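Local coordinates for superantigen-like protein SSL10 (Staphylococcus aureus subsp. aureus, PDB 6LWT), which probably blocks classical-pathway complement activation by binding the Fc region of human IgG, and probably also interferes with plasma clotting through prothrombin, at residues T23-E28 and F75-R80; I51-P56 and F86-G91. All blocks are in the same frame, centred on the assembly; numbering follows the deposited sequence.

Interaction 1: residues T23-E28 and F75-R80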
loop_
_atom_site.group_PDB
_atom_site.type_symbol
_atom_site.label_atom_id
_atom_site.label_comp_id
_atom_site.label_asym_id
_atom_site.label_seq_id
_atom_site.Cartn_x
_atom_site.Cartn_y
_atom_site.Cartn_z
ATOM N N THR A 23 -8.710 7.262 1.195
ATOM C CA THR A 23 -8.936 7.894 2.508
ATOM C C THR A 23 -9.878 7.037 3.383
ATOM O O THR A 23 -10.497 7.551 4.311
ATOM C CB THR A 23 -9.539 9.307 2.354
ATOM O OG1 THR A 23 -10.749 9.234 1.592
ATOM C CG2 THR A 23 -8.567 10.217 1.627
ATOM N N GLY A 24 -9.971 5.736 3.091
ATOM C CA GLY A 24 -10.909 4.828 3.785
ATOM C C GLY A 24 -10.353 4.264 5.082
ATOM O O GLY A 24 -9.388 4.794 5.649
ATOM N N LYS A 25 -10.987 3.200 5.573
ATOM C CA LYS A 25 -10.581 2.560 6.827
ATOM C C LYS A 25 -9.327 1.738 6.608
ATOM O O LYS A 25 -9.296 0.890 5.698
ATOM C CB LYS A 25 -11.663 1.604 7.354
ATOM C CG LYS A 25 -13.001 2.241 7.699
ATOM C CD LYS A 25 -13.787 1.383 8.702
ATOM C CE LYS A 25 -13.458 1.701 10.163
ATOM N NZ LYS A 25 -14.473 2.579 10.818
ATOM N N THR A 26 -8.319 1.978 7.446
ATOM C CA THR A 26 -7.095 1.178 7.467
ATOM C C THR A 26 -6.676 0.897 8.894
ATOM O O THR A 26 -6.968 1.679 9.791
ATOM C CB THR A 26 -5.901 1.882 6.775
ATOM O OG1 THR A 26 -5.487 3.032 7.529
ATOM C CG2 THR A 26 -6.260 2.305 5.390
ATOM N N MET A 27 -5.974 -0.207 9.104
ATOM C CA MET A 27 -5.402 -0.525 10.411
ATOM C C MET A 27 -4.092 -1.242 10.202
ATOM O O MET A 27 -3.996 -2.100 9.319
ATOM C CB MET A 27 -6.319 -1.462 11.214
ATOM C CG MET A 27 -7.726 -0.961 11.482
ATOM S SD MET A 27 -8.525 -1.908 12.803
ATOM C CE MET A 27 -8.947 -3.387 11.897
ATOM N N GLU A 28 -3.086 -0.881 11.000
ATOM C CA GLU A 28 -1.840 -1.636 11.068
ATOM C C GLU A 28 -1.949 -2.575 12.244
ATOM O O GLU A 28 -2.141 -2.136 13.383
ATOM C CB GLU A 28 -0.647 -0.720 11.262
ATOM C CG GLU A 28 -0.465 0.255 10.125
ATOM C CD GLU A 28 0.864 0.974 10.171
ATOM O OE1 GLU A 28 0.861 2.216 10.040
ATOM O OE2 GLU A 28 1.907 0.295 10.322
ATOM N N PHE A 75 -4.087 -3.608 6.885
ATOM C CA PHE A 75 -5.491 -3.782 6.483
ATOM C C PHE A 75 -5.988 -2.539 5.766
ATOM O O PHE A 75 -5.791 -1.422 6.268
ATOM C CB PHE A 75 -6.330 -4.061 7.735
ATOM C CG PHE A 75 -7.816 -3.946 7.528
ATOM C CD1 PHE A 75 -8.469 -2.715 7.675
ATOM C CD2 PHE A 75 -8.567 -5.071 7.212
ATOM C CE1 PHE A 75 -9.844 -2.615 7.476
ATOM C CE2 PHE A 75 -9.937 -4.978 7.028
ATOM C CZ PHE A 75 -10.574 -3.752 7.148
ATOM N N VAL A 76 -6.617 -2.734 4.602
ATOM C CA VAL A 76 -7.380 -1.691 3.918
ATOM C C VAL A 76 -8.754 -2.279 3.602
ATOM O O VAL A 76 -8.854 -3.319 2.959
ATOM C CB VAL A 76 -6.673 -1.220 2.625
ATOM C CG1 VAL A 76 -7.530 -0.228 1.847
ATOM C CG2 VAL A 76 -5.313 -0.612 2.970
ATOM N N GLN A 77 -9.814 -1.612 4.033
ATOM C CA GLN A 77 -11.166 -2.135 3.789
ATOM C C GLN A 77 -11.545 -2.123 2.309
ATOM O O GLN A 77 -11.615 -1.069 1.693
ATOM C CB GLN A 77 -12.220 -1.366 4.593
ATOM C CG GLN A 77 -13.580 -2.067 4.532
ATOM C CD GLN A 77 -14.624 -1.492 5.466
ATOM O OE1 GLN A 77 -15.760 -1.246 5.050
ATOM N NE2 GLN A 77 -14.270 -1.308 6.713
ATOM N N GLU A 78 -11.751 -3.300 1.736
ATOM C CA GLU A 78 -12.370 -3.428 0.419
ATOM C C GLU A 78 -13.891 -3.488 0.540
ATOM O O GLU A 78 -14.610 -2.947 -0.314
ATOM C CB GLU A 78 -11.892 -4.694 -0.276
ATOM C CG GLU A 78 -10.393 -4.768 -0.469
ATOM C CD GLU A 78 -9.853 -3.682 -1.388
ATOM O OE1 GLU A 78 -10.563 -3.223 -2.321
ATOM O OE2 GLU A 78 -8.694 -3.310 -1.178
ATOM N N LYS A 79 -14.366 -4.180 1.573
ATOM C CA LYS A 79 -15.798 -4.251 1.888
ATOM C C LYS A 79 -16.046 -4.826 3.270
ATOM O O LYS A 79 -15.154 -5.408 3.905
ATOM C CB LYS A 79 -16.565 -5.075 0.836
ATOM C CG LYS A 79 -16.137 -6.533 0.702
ATOM C CD LYS A 79 -17.035 -7.256 -0.306
ATOM C CE LYS A 79 -17.227 -8.737 -0.002
ATOM N NZ LYS A 79 -16.378 -9.602 -0.861
ATOM N N ARG A 80 -17.278 -4.642 3.734
ATOM C CA ARG A 80 -17.778 -5.238 4.969
ATOM C C ARG A 80 -19.110 -5.887 4.593
ATOM O O ARG A 80 -19.974 -5.220 4.035
ATOM C CB ARG A 80 -17.977 -4.145 6.018
ATOM C CG ARG A 80 -18.624 -4.597 7.325
ATOM C CD ARG A 80 -19.469 -3.483 7.931
ATOM N NE ARG A 80 -19.722 -3.724 9.356
ATOM C CZ ARG A 80 -19.751 -2.797 10.321
ATOM N NH1 ARG A 80 -19.982 -3.173 11.578
ATOM N NH2 ARG A 80 -19.532 -1.506 10.066
#
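Met27 and Phe75 face each other as a hydrogen-bonded antiparallel pair and show how an aromatic side chain can lie along the partner backbone instead of standing off it. A chi1 of 167° sets Phe75 CG opposite the backbone N and carries the ring toward Lys25, beside the 23-28 backbone and edge toward it: Met27 N lies in the ring plane, 3.8 Å from Phe75 CD1. From off that plane Met27 CG comes within 4.3 Å of Phe75 CD1, an apolar contact. Two backbone bonds tie the pair, Phe75 N to Met27 O at 2.9 Å and Met27 N to Phe75 O at 3.1 Å, the latter donor tilted 28° from the carbonyl plane. On the other face Thr26 and Val76 lie side by side, their CG2 methyls 3.9 Å apart, and both touch Tyr138 of helix 133-148. One step on, Gln77 N donates to Lys25 O at 3.0 Å, nearly straight. Beyond that bond the two long side chains run alongside, Gln77 NE2 resting 3.4 Å from Lys25 CD, an amide against the aliphatic part of the lysine. This short antiparallel pairing, where the chain leaves helix 14-22, belongs to the OB-fold sheet of staphylococcal superantigen-like proteins.

Interaction 2: residues I51-P56 and F86-G91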
loop_
_atom_site.group_PDB
_atom_site.type_symbol
_atom_site.label_atom_id
_atom_site.label_comp_id
_atom_site.label_asym_id
_atom_site.label_seq_id
_atom_site.Cartn_x
_atom_site.Cartn_y
_atom_site.Cartn_z
ATOM N N ILE A 51 -11.684 -10.332 10.408
ATOM C CA ILE A 51 -10.892 -9.920 9.251
ATOM C C ILE A 51 -10.595 -11.129 8.360
ATOM O O ILE A 51 -10.104 -12.144 8.854
ATOM C CB ILE A 51 -9.534 -9.330 9.684
ATOM C CG1 ILE A 51 -9.686 -8.297 10.802
ATOM C CG2 ILE A 51 -8.805 -8.733 8.477
ATOM C CD1 ILE A 51 -10.531 -7.110 10.445
ATOM N N GLN A 52 -10.923 -11.013 7.079
ATOM C CA GLN A 52 -10.535 -11.972 6.065
ATOM C C GLN A 52 -9.602 -11.306 5.051
ATOM O O GLN A 52 -9.942 -10.280 4.436
ATOM C CB GLN A 52 -11.766 -12.541 5.347
ATOM C CG GLN A 52 -11.426 -13.490 4.197
ATOM C CD GLN A 52 -12.583 -14.407 3.809
ATOM O OE1 GLN A 52 -13.225 -14.999 4.669
ATOM N NE2 GLN A 52 -12.834 -14.537 2.513
ATOM N N VAL A 53 -8.432 -11.911 4.873
ATOM C CA VAL A 53 -7.406 -11.420 3.971
ATOM C C VAL A 53 -7.354 -12.361 2.769
ATOM O O VAL A 53 -7.169 -13.570 2.959
ATOM C CB VAL A 53 -6.011 -11.442 4.636
ATOM C CG1 VAL A 53 -4.972 -10.801 3.718
ATOM C CG2 VAL A 53 -6.060 -10.792 6.020
ATOM N N LEU A 54 -7.532 -11.807 1.571
ATOM C CA LEU A 54 -7.279 -12.496 0.320
ATOM C C LEU A 54 -5.786 -12.482 0.030
ATOM O O LEU A 54 -5.163 -11.406 0.011
ATOM C CB LEU A 54 -8.041 -11.833 -0.822
ATOM C CG LEU A 54 -7.818 -12.381 -2.244
ATOM C CD1 LEU A 54 -8.399 -13.776 -2.395
ATOM C CD2 LEU A 54 -8.419 -11.443 -3.271
ATOM N N LEU A 55 -5.220 -13.669 -0.177
ATOM C CA LEU A 55 -3.833 -13.822 -0.577
ATOM C C LEU A 55 -3.770 -13.831 -2.119
ATOM O O LEU A 55 -4.242 -14.781 -2.733
ATOM C CB LEU A 55 -3.253 -15.114 0.004
ATOM C CG LEU A 55 -3.298 -15.266 1.525
ATOM C CD1 LEU A 55 -2.860 -16.665 1.942
ATOM C CD2 LEU A 55 -2.431 -14.223 2.225
ATOM N N PRO A 56 -3.205 -12.773 -2.750
ATOM C CA PRO A 56 -3.035 -12.746 -4.222
ATOM C C PRO A 56 -2.263 -13.959 -4.766
ATOM O O PRO A 56 -1.375 -14.479 -4.079
ATOM C CB PRO A 56 -2.205 -11.480 -4.469
ATOM C CG PRO A 56 -2.372 -10.636 -3.249
ATOM C CD PRO A 56 -2.674 -11.549 -2.109
ATOM N N PHE A 86 -14.860 -8.150 7.631
ATOM C CA PHE A 86 -14.183 -7.033 6.970
ATOM C C PHE A 86 -13.113 -7.632 6.060
ATOM O O PHE A 86 -12.281 -8.391 6.535
ATOM C CB PHE A 86 -13.568 -6.116 8.019
ATOM C CG PHE A 86 -14.583 -5.346 8.819
ATOM C CD1 PHE A 86 -15.280 -5.947 9.860
ATOM C CD2 PHE A 86 -14.861 -4.019 8.513
ATOM C CE1 PHE A 86 -16.214 -5.237 10.600
ATOM C CE2 PHE A 86 -15.799 -3.300 9.244
ATOM C CZ PHE A 86 -16.478 -3.917 10.287
ATOM N N TYR A 87 -13.147 -7.294 4.769
ATOM C CA TYR A 87 -12.283 -7.929 3.772
ATOM C C TYR A 87 -11.144 -7.007 3.371
ATOM O O TYR A 87 -11.357 -5.813 3.126
ATOM C CB TYR A 87 -13.059 -8.330 2.515
ATOM C CG TYR A 87 -14.103 -9.368 2.786
ATOM C CD1 TYR A 87 -15.337 -9.011 3.342
ATOM C CD2 TYR A 87 -13.865 -10.711 2.529
ATOM C CE1 TYR A 87 -16.296 -9.964 3.623
ATOM C CE2 TYR A 87 -14.829 -11.672 2.797
ATOM C CZ TYR A 87 -16.038 -11.299 3.348
ATOM O OH TYR A 87 -16.992 -12.274 3.624
ATOM N N THR A 88 -9.958 -7.591 3.250
ATOM C CA THR A 88 -8.762 -6.855 2.819
ATOM C C THR A 88 -7.981 -7.771 1.863
ATOM O O THR A 88 -8.221 -8.991 1.816
ATOM C CB THR A 88 -7.937 -6.385 4.041
ATOM O OG1 THR A 88 -6.820 -5.564 3.637
ATOM C CG2 THR A 88 -7.457 -7.560 4.875
ATOM N N VAL A 89 -7.057 -7.190 1.097
ATOM C CA VAL A 89 -6.292 -7.952 0.103
ATOM C C VAL A 89 -4.796 -7.761 0.368
ATOM O O VAL A 89 -4.324 -6.639 0.450
ATOM C CB VAL A 89 -6.625 -7.509 -1.329
ATOM C CG1 VAL A 89 -5.802 -8.287 -2.355
ATOM C CG2 VAL A 89 -8.124 -7.654 -1.647
ATOM N N GLY A 90 -4.063 -8.865 0.459
ATOM C CA GLY A 90 -2.600 -8.839 0.634
ATOM C C GLY A 90 -2.174 -8.179 1.919
ATOM O O GLY A 90 -2.848 -8.271 2.933
ATOM N N GLY A 91 -1.055 -7.468 1.866
ATOM C CA GLY A 91 -0.632 -6.666 3.002
ATOM C C GLY A 91 -0.053 -7.449 4.162
ATOM O O GLY A 91 0.031 -6.908 5.235
#
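A parallel strand pair inside the OB-fold domain joins 51-54 to 86-89, and it illustrates how a regular parallel register sorts side chains onto two faces. The short strand axes approach to 4.6 Å and cross at -26°. Backbone bonds run in turn from Gln52 N to Phe86 O, Thr88 N to Gln52 O, Leu54 N to Thr88 O and Gly90 N to Leu54 O, the last at 2.8 Å carrying the pairing to Gly90, where the strand is interrupted.

On one face Gln52 and Tyr87 extend side by side. The glutamine is stretched, CG anti to the backbone N (chi1 176°), and its amide stands 74° from the phenol ring, NE2 meeting the ring edge 3.5 Å from Tyr87 CE2. Their polar ends are held elsewhere, Gln52 OE1 by Arg43 and Tyr87 OH by Asp81, and the Tyr87 ring also makes a cation-pi contact with Lys79. Further along this face Leu54 CD2 lies 4.1 Å from Val89 CG2. The other face is apolar at the contact: Val53 CG2 packs 3.7 Å from Thr88 CG2, while Ile51 CD1 reaches Phe86 CB at 4.0 Å. Thr88 OG1, anti to its own N, is turned off this pairing and takes the N-H of Val76. At the interruption, Pro56 CD rests 3.9 Å from Gly90 CA.

Strand 41-46 flanks 49-54 on its far edge, with Phe44 against Ile51 and Val53. Strand 71-76 brings Phe75 to Ile51, Phe86 and Thr88, and Lys134 of helix 133-148 binds Val89 O.

Strand 85-93 is common ground for interactions 1 and 2: strands 71-76 and 79-80 both pair antiparallel with it, while 49-54 pairs parallel. Interaction 2 is buried, with four backbone bonds, one face of largely apolar side chains and the other carrying Gln52 and Tyr87. Interaction 1 is antiparallel, partly buried and smaller, and its long polar chains lie toward the surface. The two meet directly: Lys79 O and Glu78 N probably bond to Tyr87 N and O, and Gln77 NE2 and Arg80 NE pack on the Phe86 ring. Phe75 belongs to interaction 1 and also packs into the sheet of interaction 2.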